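Side-chain contacts in LAIR1 ecotodomain from MGD21 antibody (Homo sapiens, PDB 7JZK), which binds the V2 domain of a Plasmodium RIFIN through an immunoglobulin-type ectodomain that was found inserted in an antibody: residues A[9-14]-A[60-65]; A[77-80]-A[85-88]. All coordinates share one frame; numbering follows the deposited sequence.

Contact 1. Residues A[9-14]-A[60-65]; sequences SAEPGT and EARFRI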
ATOM      1  N   SER A   9      18.930   9.533  -5.449  1.00 41.64           N
ATOM      2  CA  SER A   9      20.307   9.293  -5.030  1.00 48.78           C
ATOM      3  C   SER A   9      20.276   8.567  -3.692  1.00 50.40           C
ATOM      4  O   SER A   9      19.261   8.572  -3.000  1.00 52.89           O
ATOM      5  CB  SER A   9      21.127  10.596  -4.926  1.00 49.93           C
ATOM      6  OG  SER A   9      20.326  11.692  -4.494  1.00 58.72           O
ATOM      7  N   ALA A  10      21.396   7.935  -3.333  1.00 52.59           N
ATOM      8  CA  ALA A  10      21.523   7.220  -2.070  1.00 51.41           C
ATOM      9  C   ALA A  10      22.750   7.700  -1.316  1.00 55.49           C
ATOM     10  O   ALA A  10      23.827   7.851  -1.900  1.00 58.45           O
ATOM     11  CB  ALA A  10      21.634   5.706  -2.287  1.00 51.01           C
ATOM     12  N   GLU A  11      22.580   7.911  -0.010  1.00 55.57           N
ATOM     13  CA  GLU A  11      23.640   8.381   0.867  1.00 54.55           C
ATOM     14  C   GLU A  11      23.764   7.426   2.048  1.00 57.15           C
ATOM     15  O   GLU A  11      22.757   7.142   2.725  1.00 57.28           O
ATOM     16  CB  GLU A  11      23.326   9.798   1.361  1.00 60.14           C
ATOM     17  CG  GLU A  11      22.801  10.725   0.262  1.00 63.68           C
ATOM     18  CD  GLU A  11      22.335  12.062   0.795  1.00 67.34           C
ATOM     19  OE1 GLU A  11      22.045  12.966  -0.025  1.00 71.39           O
ATOM     20  OE2 GLU A  11      22.252  12.213   2.033  1.00 65.74           O
ATOM     21  N   PRO A  12      24.973   6.961   2.380  1.00 62.73           N
ATOM     22  CA  PRO A  12      26.253   7.373   1.791  1.00 56.60           C
ATOM     23  C   PRO A  12      26.588   6.725   0.452  1.00 57.20           C
ATOM     24  O   PRO A  12      27.680   6.983  -0.031  1.00 60.22           O
ATOM     25  CB  PRO A  12      27.273   6.933   2.843  1.00 55.97           C
ATOM     26  CG  PRO A  12      26.629   5.695   3.478  1.00 56.64           C
ATOM     27  CD  PRO A  12      25.144   5.956   3.454  1.00 54.91           C
ATOM     28  N   GLY A  13      25.739   5.867  -0.102  1.00 58.31           N
ATOM     29  CA  GLY A  13      26.091   5.238  -1.360  1.00 51.39           C
ATOM     30  C   GLY A  13      25.169   4.086  -1.707  1.00 52.45           C
ATOM     31  O   GLY A  13      24.179   3.821  -1.027  1.00 50.68           O
ATOM     32  N   THR A  14      25.487   3.443  -2.829  1.00 50.75           N
ATOM     33  CA  THR A  14      24.717   2.300  -3.298  1.00 52.20           C
ATOM     34  C   THR A  14      25.118   0.988  -2.639  1.00 55.94           C
ATOM     35  O   THR A  14      24.360   0.013  -2.726  1.00 54.10           O
ATOM     36  CB  THR A  14      24.849   2.140  -4.805  1.00 48.34           C
ATOM     37  OG1 THR A  14      26.240   2.075  -5.147  1.00 60.41           O
ATOM     38  CG2 THR A  14      24.184   3.307  -5.490  1.00 46.98           C
ATOM     39  N   GLU A  60      13.167  18.368  -2.142  1.00 54.22           N
ATOM     40  CA  GLU A  60      13.599  17.005  -1.952  1.00 57.69           C
ATOM     41  C   GLU A  60      12.787  16.359  -0.848  1.00 58.99           C
ATOM     42  O   GLU A  60      12.096  17.024  -0.072  1.00 60.09           O
ATOM     43  CB  GLU A  60      15.090  16.934  -1.612  1.00 59.36           C
ATOM     44  CG  GLU A  60      15.386  17.269  -0.171  1.00 62.17           C
ATOM     45  CD  GLU A  60      16.836  17.020   0.205  1.00 61.94           C
ATOM     46  OE1 GLU A  60      17.121  16.830   1.412  1.00 63.82           O
ATOM     47  OE2 GLU A  60      17.687  17.002  -0.712  1.00 65.36           O
ATOM     48  N   ALA A  61      12.872  15.035  -0.820  1.00 52.45           N
ATOM     49  CA  ALA A  61      12.259  14.216   0.209  1.00 48.42           C
ATOM     50  C   ALA A  61      13.212  13.071   0.482  1.00 49.88           C
ATOM     51  O   ALA A  61      13.879  12.575  -0.434  1.00 49.30           O
ATOM     52  CB  ALA A  61      10.890  13.686  -0.209  1.00 43.57           C
ATOM     53  N   ARG A  62      13.271  12.649   1.739  1.00 40.70           N
ATOM     54  CA  ARG A  62      14.238  11.658   2.170  1.00 46.96           C
ATOM     55  C   ARG A  62      13.510  10.442   2.733  1.00 47.48           C
ATOM     56  O   ARG A  62      12.583  10.588   3.538  1.00 38.76           O
ATOM     57  CB  ARG A  62      15.141  12.282   3.231  1.00 49.86           C
ATOM     58  CG  ARG A  62      15.859  13.494   2.686  1.00 53.22           C
ATOM     59  CD  ARG A  62      17.019  13.941   3.539  1.00 54.45           C
ATOM     60  NE  ARG A  62      18.203  13.863   2.703  1.00 61.13           N
ATOM     61  CZ  ARG A  62      19.314  14.552   2.894  1.00 60.21           C
ATOM     62  NH1 ARG A  62      19.413  15.400   3.912  1.00 62.04           N
ATOM     63  NH2 ARG A  62      20.327  14.389   2.050  1.00 63.79           N
ATOM     64  N   PHE A  63      13.939   9.246   2.323  1.00 51.60           N
ATOM     65  CA  PHE A  63      13.409   7.980   2.834  1.00 42.45           C
ATOM     66  C   PHE A  63      14.597   7.228   3.405  1.00 45.07           C
ATOM     67  O   PHE A  63      15.504   6.856   2.655  1.00 45.22           O
ATOM     68  CB  PHE A  63      12.734   7.154   1.731  1.00 39.34           C
ATOM     69  CG  PHE A  63      11.684   7.904   0.950  1.00 44.42           C
ATOM     70  CD1 PHE A  63      12.045   8.762  -0.087  1.00 44.97           C
ATOM     71  CD2 PHE A  63      10.337   7.741   1.232  1.00 41.98           C
ATOM     72  CE1 PHE A  63      11.094   9.445  -0.797  1.00 40.26           C
ATOM     73  CE2 PHE A  63       9.383   8.430   0.509  1.00 41.03           C
ATOM     74  CZ  PHE A  63       9.771   9.280  -0.506  1.00 40.91           C
ATOM     75  N   ARG A  64      14.616   7.007   4.716  1.00 42.27           N
ATOM     76  CA  ARG A  64      15.815   6.485   5.355  1.00 46.28           C
ATOM     77  C   ARG A  64      15.551   5.119   5.982  1.00 54.22           C
ATOM     78  O   ARG A  64      14.600   4.954   6.750  1.00 49.36           O
ATOM     79  CB  ARG A  64      16.299   7.455   6.425  1.00 47.45           C
ATOM     80  CG  ARG A  64      17.229   6.793   7.428  1.00 53.80           C
ATOM     81  CD  ARG A  64      17.437   7.667   8.673  1.00 61.22           C
ATOM     82  NE  ARG A  64      18.245   6.922   9.628  1.00 66.91           N
ATOM     83  CZ  ARG A  64      19.559   7.070   9.762  1.00 73.01           C
ATOM     84  NH1 ARG A  64      20.216   6.330  10.645  1.00 72.72           N
ATOM     85  NH2 ARG A  64      20.216   7.966   9.025  1.00 66.87           N
ATOM     86  N   ILE A  65      16.415   4.153   5.681  1.00 51.23           N
ATOM     87  CA  ILE A  65      16.407   2.850   6.328  1.00 54.34           C
ATOM     88  C   ILE A  65      17.542   2.830   7.345  1.00 55.29           C
ATOM     89  O   ILE A  65      18.716   2.952   6.969  1.00 54.94           O
ATOM     90  CB  ILE A  65      16.564   1.707   5.306  1.00 52.38           C
ATOM     91  CG1 ILE A  65      15.419   1.694   4.293  1.00 48.45           C
ATOM     92  CG2 ILE A  65      16.652   0.361   6.030  1.00 54.47           C
ATOM     93  CD1 ILE A  65      15.629   0.670   3.197  1.00 40.21           C
TER

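Contact 2. Residues A[77-80]-A[85-88]; sequences RCIY and KWSE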
ATOM      1  N   ARG A  77      13.118   3.872  -7.059  1.00 42.21           N
ATOM      2  CA  ARG A  77      13.022   5.025  -7.957  1.00 41.94           C
ATOM      3  C   ARG A  77      12.003   6.011  -7.399  1.00 39.16           C
ATOM      4  O   ARG A  77      11.193   5.668  -6.542  1.00 40.05           O
ATOM      5  CB  ARG A  77      12.653   4.610  -9.382  1.00 34.96           C
ATOM      6  CG  ARG A  77      11.176   4.386  -9.602  1.00 34.60           C
ATOM      7  CD  ARG A  77      10.948   3.896 -10.997  1.00 32.02           C
ATOM      8  NE  ARG A  77       9.564   3.491 -11.223  1.00 30.92           N
ATOM      9  CZ  ARG A  77       9.097   3.105 -12.414  1.00 33.42           C
ATOM     10  NH1 ARG A  77       9.907   3.078 -13.471  1.00 35.26           N
ATOM     11  NH2 ARG A  77       7.825   2.764 -12.559  1.00 33.66           N
ATOM     12  N   CYS A  78      12.049   7.242  -7.889  1.00 35.86           N
ATOM     13  CA  CYS A  78      11.184   8.285  -7.359  1.00 37.03           C
ATOM     14  C   CYS A  78      10.135   8.690  -8.376  1.00 37.60           C
ATOM     15  O   CYS A  78      10.313   8.560  -9.592  1.00 36.72           O
ATOM     16  CB  CYS A  78      11.965   9.536  -6.929  1.00 40.34           C
ATOM     17  SG  CYS A  78      13.396   9.232  -5.854  1.00 64.78           S
ATOM     18  N   ILE A  79       9.016   9.161  -7.848  1.00 42.94           N
ATOM     19  CA  ILE A  79       8.003   9.790  -8.675  1.00 44.57           C
ATOM     20  C   ILE A  79       7.307  10.806  -7.789  1.00 44.51           C
ATOM     21  O   ILE A  79       7.186  10.615  -6.580  1.00 44.21           O
ATOM     22  CB  ILE A  79       7.029   8.749  -9.273  1.00 42.98           C
ATOM     23  CG1 ILE A  79       6.062   9.395 -10.265  1.00 38.65           C
ATOM     24  CG2 ILE A  79       6.273   8.047  -8.187  1.00 36.05           C
ATOM     25  CD1 ILE A  79       5.144   8.399 -10.902  1.00 35.22           C
ATOM     26  N   TYR A  80       6.897  11.918  -8.363  1.00 43.44           N
ATOM     27  CA  TYR A  80       6.283  12.924  -7.524  1.00 42.18           C
ATOM     28  C   TYR A  80       4.978  13.360  -8.151  1.00 39.74           C
ATOM     29  O   TYR A  80       4.726  13.144  -9.340  1.00 39.30           O
ATOM     30  CB  TYR A  80       7.200  14.123  -7.282  1.00 44.04           C
ATOM     31  CG  TYR A  80       7.515  14.939  -8.507  1.00 49.22           C
ATOM     32  CD1 TYR A  80       8.676  14.710  -9.226  1.00 48.78           C
ATOM     33  CD2 TYR A  80       6.669  15.962  -8.930  1.00 46.62           C
ATOM     34  CE1 TYR A  80       8.977  15.446 -10.323  1.00 47.42           C
ATOM     35  CE2 TYR A  80       6.959  16.697 -10.035  1.00 45.84           C
ATOM     36  CZ  TYR A  80       8.113  16.440 -10.735  1.00 51.48           C
ATOM     37  OH  TYR A  80       8.419  17.191 -11.855  1.00 48.21           O
ATOM     38  N   LYS A  85      -1.051  15.890 -11.410  1.00 50.82           N
ATOM     39  CA  LYS A  85      -0.560  14.825 -12.260  1.00 51.06           C
ATOM     40  C   LYS A  85       0.682  14.227 -11.658  1.00 49.25           C
ATOM     41  O   LYS A  85       1.482  14.919 -11.042  1.00 50.15           O
ATOM     42  CB  LYS A  85      -0.298  15.274 -13.710  1.00 53.43           C
ATOM     43  CG  LYS A  85       0.427  16.563 -13.904  1.00 49.61           C
ATOM     44  CD  LYS A  85       0.136  17.062 -15.325  1.00 60.85           C
ATOM     45  CE  LYS A  85      -1.358  17.047 -15.616  1.00 60.37           C
ATOM     46  NZ  LYS A  85      -1.704  17.779 -16.867  1.00 68.68           N
ATOM     47  N   TRP A  86       0.807  12.926 -11.820  1.00 46.91           N
ATOM     48  CA  TRP A  86       2.047  12.268 -11.476  1.00 47.09           C
ATOM     49  C   TRP A  86       3.068  12.646 -12.535  1.00 41.02           C
ATOM     50  O   TRP A  86       2.743  12.726 -13.720  1.00 41.01           O
ATOM     51  CB  TRP A  86       1.861  10.747 -11.456  1.00 41.88           C
ATOM     52  CG  TRP A  86       1.209  10.223 -10.238  1.00 38.95           C
ATOM     53  CD1 TRP A  86      -0.042   9.678 -10.147  1.00 38.02           C
ATOM     54  CD2 TRP A  86       1.783  10.135  -8.935  1.00 37.08           C
ATOM     55  NE1 TRP A  86      -0.291   9.285  -8.857  1.00 39.80           N
ATOM     56  CE2 TRP A  86       0.817   9.549  -8.092  1.00 37.86           C
ATOM     57  CE3 TRP A  86       3.017  10.504  -8.396  1.00 37.47           C
ATOM     58  CZ2 TRP A  86       1.045   9.327  -6.736  1.00 35.22           C
ATOM     59  CZ3 TRP A  86       3.243  10.286  -7.048  1.00 39.40           C
ATOM     60  CH2 TRP A  86       2.263   9.702  -6.237  1.00 36.82           C
ATOM     61  N   SER A  87       4.302  12.863 -12.114  1.00 39.86           N
ATOM     62  CA  SER A  87       5.395  13.031 -13.049  1.00 36.56           C
ATOM     63  C   SER A  87       5.820  11.679 -13.616  1.00 44.80           C
ATOM     64  O   SER A  87       5.374  10.620 -13.165  1.00 48.96           O
ATOM     65  CB  SER A  87       6.565  13.670 -12.346  1.00 41.83           C
ATOM     66  OG  SER A  87       7.073  12.737 -11.443  1.00 44.35           O
ATOM     67  N   GLU A  88       6.681  11.707 -14.627  1.00 46.01           N
ATOM     68  CA  GLU A  88       7.301  10.473 -15.082  1.00 42.02           C
ATOM     69  C   GLU A  88       8.303   9.999 -14.039  1.00 43.75           C
ATOM     70  O   GLU A  88       8.834  10.789 -13.255  1.00 47.32           O
ATOM     71  CB  GLU A  88       7.998  10.673 -16.421  1.00 41.67           C
ATOM     72  CG  GLU A  88       7.305  11.696 -17.321  1.00 63.85           C
ATOM     73  CD  GLU A  88       7.971  13.090 -17.303  1.00 80.27           C
ATOM     74  OE1 GLU A  88       8.531  13.502 -18.346  1.00 76.84           O
ATOM     75  OE2 GLU A  88       7.922  13.784 -16.260  1.00 61.61           O
TER

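Contact 1. Residues A[9-14]-A[60-65]
R62 reaches E11 across one sheet of the immunoglobulin sandwich, whose strands 7-11 and 58-65 are neighbours of strand 22-28 but not of each other. The E11 and R62 backbones are therefore joined only by long side chains, both of which lie on V25 of the intervening strand. CB of R62 leaves the backbone without facing segment 9-14, and chi1 of -59° sets CG opposite the carbonyl carbon. From CG the chain runs on extended to CD, then turns at chi3, which carries the guanidinium toward strand 7-11. NE of R62 comes 3.4 Å from OE1 of E60, an oxygen well out of the guanidinium plane, so that charge alone links the two. Beyond CZ, NH2 of R62 lies 2.9 Å from OE2 of E11 in a salt bridge. The carboxylate, at the end of a chain extended beyond CG, stands nearly perpendicular to the guanidinium, the planes 83° apart. R62 thus bridges two acids in a small surface network, and E60 has a second, long and weak ion pair with R27. A weak, bent hydrogen bond runs from NH2 of R62 to OE1 of E11 at 3.0 Å, with an angle of 125° at the hydrogen.

Contact 2. Residues A[77-80]-A[85-88]
S87 pairs with Y80 where strands 74-82 and 85-97 form a beta hairpin of the immunoglobulin fold, beside C78, which makes the intersheet disulfide with C26. One backbone hydrogen bond joins the segments: N of S87 donates to O of Y80 at 2.8 Å, with an angle of 175° at the hydrogen. O of Y80 also receives a CA-H contact from W86 and has CE3 of the W86 indole 3.3 Å away.

The aromatic contact is a CH-pi interaction, in which CB of S87 sits 3.6 Å from the centroid of the Y80 ring, 14° off the normal. Although the CB of Y80 leaves the backbone away from S87, chi1 of 66° places CG between the backbone N and carbonyl carbon, and the ring swings back over the serine. OH of Y80 is hydrogen-bonded to O of P4, which anchors the far end of the ring.

Apolar packing comes from I79, whose side chain crosses that of W86 at about a right angle, with CG1 of I79 3.7 Å from CE3 of W86. The indole also meets F105 of the RIFIN chain, and I79 packs on A99 of that chain. At its tip, CD1 of I79 comes to 3.2 Å from the carbonyl O of S87.

Overall arrangement
Contacts 1 and 2 belong to the two different sheets of one immunoglobulin domain and lie on opposite sides of its centre, their own centres about 17 Å apart and their nearest atoms about 6 Å apart without touching. Along the chain contact 1 is complete before contact 2 begins, strand 74-82 being the next strand after 58-65. The disulfide between C26 and C78 links strand 22-28, which runs between the segments of contact 1, to the first segment of contact 2. Both lie near the RIFIN chain, but differently: in contact 2 the touching residues I79 and W86 meet RIFIN, whereas in segment 60-65 F63 and I65 pack on F79 of RIFIN.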